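Long-range contact in alanine dehydrogenase/pyridine nucleotide transhydrogenase (PDB 3P2Y), which probably transfers hydride between NADH and NADP as the nucleotide-binding alpha-1 subunit of a proton-pumping transhydrogenase: residues 146-151 with 341-346. Residues are numbered along the deposited sequence; the frame is centred on the assembly and turned at random.
Sequences MDALSS and ELYAKN
In the two-domain fold of the alanine dehydrogenase/PNT family, the start of helix 148-167 packs against helix 336-354, and N346 reaches into that first turn with its amide. D147 is the N-cap of helix 148-167: S150 N donates to D147 OD1 at 3.0 Å from above the carboxylate plane. The N-H...O angle of this capping bond is 157°.

Across the contact a single direct hydrogen bond forms. S151 OG donates to N346 OD1 at 2.7 Å, in the carbonyl plane and with a C=O...donor angle of 155°. The hydroxyl reaches this oxygen because chi1 of S151 is 68°, which sets OG between its own backbone N and carbonyl carbon. N346 OD1 also lies 3.2 Å from A148 CA, a close approach to the helix start. The other end of the amide is held as well: ND2 donates to the carbonyl oxygen of T145, and a water that donates to D147 O also accepts a weak bond from ND2. Partners at both ends therefore fix which way the amide is flipped.

Apolar contacts flank this polar centre. S151 CB meets L342 CB at 3.8 Å, and A179 of the second subunit packs on both S151 and N346, placing the contact beside the dimer interface. On the tyrosine side, Y343 OH bonds to K90 O and its ring meets that of F111, the two planes inclined to each other. A148 CB approaches this tyrosine ring obliquely, lying 3.8 Å from Y343 CD2.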
loop_
_atom_site.group_PDB
_atom_site.type_symbol
_atom_site.label_atom_id
_atom_site.label_comp_id
_atom_site.label_asym_id
_atom_site.label_seq_id
_atom_site.Cartn_x
_atom_site.Cartn_y
_atom_site.Cartn_z
ATOM N N MET A 146 -9.232 -27.200 -3.118
ATOM C CA MET A 146 -7.851 -27.611 -2.770
ATOM C C MET A 146 -6.803 -26.827 -3.533
ATOM O O MET A 146 -5.615 -27.141 -3.442
ATOM C CB MET A 146 -7.634 -29.120 -3.075
ATOM C CG MET A 146 -8.552 -30.017 -2.309
ATOM S SD MET A 146 -8.585 -31.678 -3.072
ATOM C CE MET A 146 -10.163 -32.235 -2.408
ATOM N N ASP A 147 -7.231 -25.802 -4.278
ATOM C CA ASP A 147 -6.328 -25.143 -5.213
ATOM C C ASP A 147 -5.511 -24.058 -4.504
ATOM O O ASP A 147 -5.889 -22.874 -4.494
ATOM C CB ASP A 147 -7.130 -24.525 -6.365
ATOM C CG ASP A 147 -6.248 -23.988 -7.482
ATOM O OD1 ASP A 147 -5.009 -23.882 -7.326
ATOM O OD2 ASP A 147 -6.827 -23.643 -8.546
ATOM N N ALA A 148 -4.405 -24.483 -3.900
ATOM C CA ALA A 148 -3.509 -23.550 -3.194
ATOM C C ALA A 148 -2.801 -22.540 -4.099
ATOM O O ALA A 148 -2.561 -21.388 -3.700
ATOM C CB ALA A 148 -2.472 -24.356 -2.371
ATOM N N LEU A 149 -2.393 -22.965 -5.293
ATOM C CA LEU A 149 -1.809 -22.001 -6.224
ATOM C C LEU A 149 -2.782 -20.819 -6.443
ATOM O O LEU A 149 -2.352 -19.653 -6.391
ATOM C CB LEU A 149 -1.386 -22.668 -7.558
ATOM C CG LEU A 149 -0.149 -23.577 -7.449
ATOM C CD1 LEU A 149 -0.035 -24.404 -8.738
ATOM C CD2 LEU A 149 1.156 -22.806 -7.112
ATOM N N SER A 150 -4.077 -21.106 -6.613
ATOM C CA SER A 150 -5.080 -20.050 -6.837
ATOM C C SER A 150 -5.312 -19.181 -5.596
ATOM O O SER A 150 -5.395 -17.951 -5.687
ATOM C CB SER A 150 -6.406 -20.667 -7.308
ATOM O OG SER A 150 -7.460 -19.734 -7.284
ATOM N N SER A 151 -5.425 -19.806 -4.423
ATOM C CA SER A 151 -5.719 -18.959 -3.238
ATOM C C SER A 151 -4.572 -17.985 -2.967
ATOM O O SER A 151 -4.808 -16.820 -2.641
ATOM C CB SER A 151 -6.044 -19.788 -1.979
ATOM O OG SER A 151 -4.922 -20.512 -1.492
ATOM N N GLU A 341 -4.972 -18.716 6.105
ATOM C CA GLU A 341 -6.301 -19.321 6.337
ATOM C C GLU A 341 -6.813 -20.006 5.087
ATOM O O GLU A 341 -7.302 -21.130 5.168
ATOM C CB GLU A 341 -7.295 -18.267 6.817
ATOM C CG GLU A 341 -8.697 -18.821 7.092
ATOM C CD GLU A 341 -9.663 -17.711 7.515
ATOM O OE1 GLU A 341 -9.266 -16.873 8.342
ATOM O OE2 GLU A 341 -10.817 -17.678 7.020
ATOM N N LEU A 342 -6.703 -19.343 3.942
ATOM C CA LEU A 342 -7.149 -19.942 2.687
ATOM C C LEU A 342 -6.333 -21.202 2.363
ATOM O O LEU A 342 -6.909 -22.228 1.985
ATOM C CB LEU A 342 -7.045 -18.931 1.554
ATOM C CG LEU A 342 -8.005 -17.742 1.744
ATOM C CD1 LEU A 342 -7.717 -16.727 0.651
ATOM C CD2 LEU A 342 -9.468 -18.164 1.719
ATOM N N TYR A 343 -5.006 -21.088 2.521
ATOM C CA TYR A 343 -4.073 -22.205 2.329
ATOM C C TYR A 343 -4.419 -23.368 3.255
ATOM O O TYR A 343 -4.411 -24.547 2.849
ATOM C CB TYR A 343 -2.617 -21.764 2.572
ATOM C CG TYR A 343 -1.621 -22.869 2.309
ATOM C CD1 TYR A 343 -1.039 -23.570 3.368
ATOM C CD2 TYR A 343 -1.249 -23.203 0.991
ATOM C CE1 TYR A 343 -0.110 -24.621 3.117
ATOM C CE2 TYR A 343 -0.354 -24.247 0.735
ATOM C CZ TYR A 343 0.218 -24.936 1.812
ATOM O OH TYR A 343 1.139 -25.910 1.586
ATOM N N ALA A 344 -4.701 -23.050 4.516
ATOM C CA ALA A 344 -5.079 -24.086 5.490
ATOM C C ALA A 344 -6.326 -24.845 5.066
ATOM O O ALA A 344 -6.401 -26.066 5.217
ATOM C CB ALA A 344 -5.308 -23.406 6.896
ATOM N N LYS A 345 -7.311 -24.124 4.530
ATOM C CA LYS A 345 -8.521 -24.778 3.998
ATOM C C LYS A 345 -8.192 -25.645 2.765
ATOM O O LYS A 345 -8.747 -26.756 2.619
ATOM C CB LYS A 345 -9.602 -23.720 3.725
ATOM C CG LYS A 345 -10.164 -23.154 5.026
ATOM C CD LYS A 345 -11.220 -22.043 4.805
ATOM C CE LYS A 345 -11.781 -21.595 6.162
ATOM N NZ LYS A 345 -12.984 -20.692 5.993
ATOM N N ASN A 346 -7.263 -25.185 1.912
ATOM C CA ASN A 346 -6.828 -26.010 0.759
ATOM C C ASN A 346 -6.197 -27.325 1.232
ATOM O O ASN A 346 -6.534 -28.429 0.761
ATOM C CB ASN A 346 -5.782 -25.280 -0.112
ATOM C CG ASN A 346 -6.305 -23.973 -0.755
ATOM O OD1 ASN A 346 -5.574 -22.999 -0.811
ATOM N ND2 ASN A 346 -7.526 -23.971 -1.249
HETATM O O HOH W 1 -8.525 -22.171 -3.848
#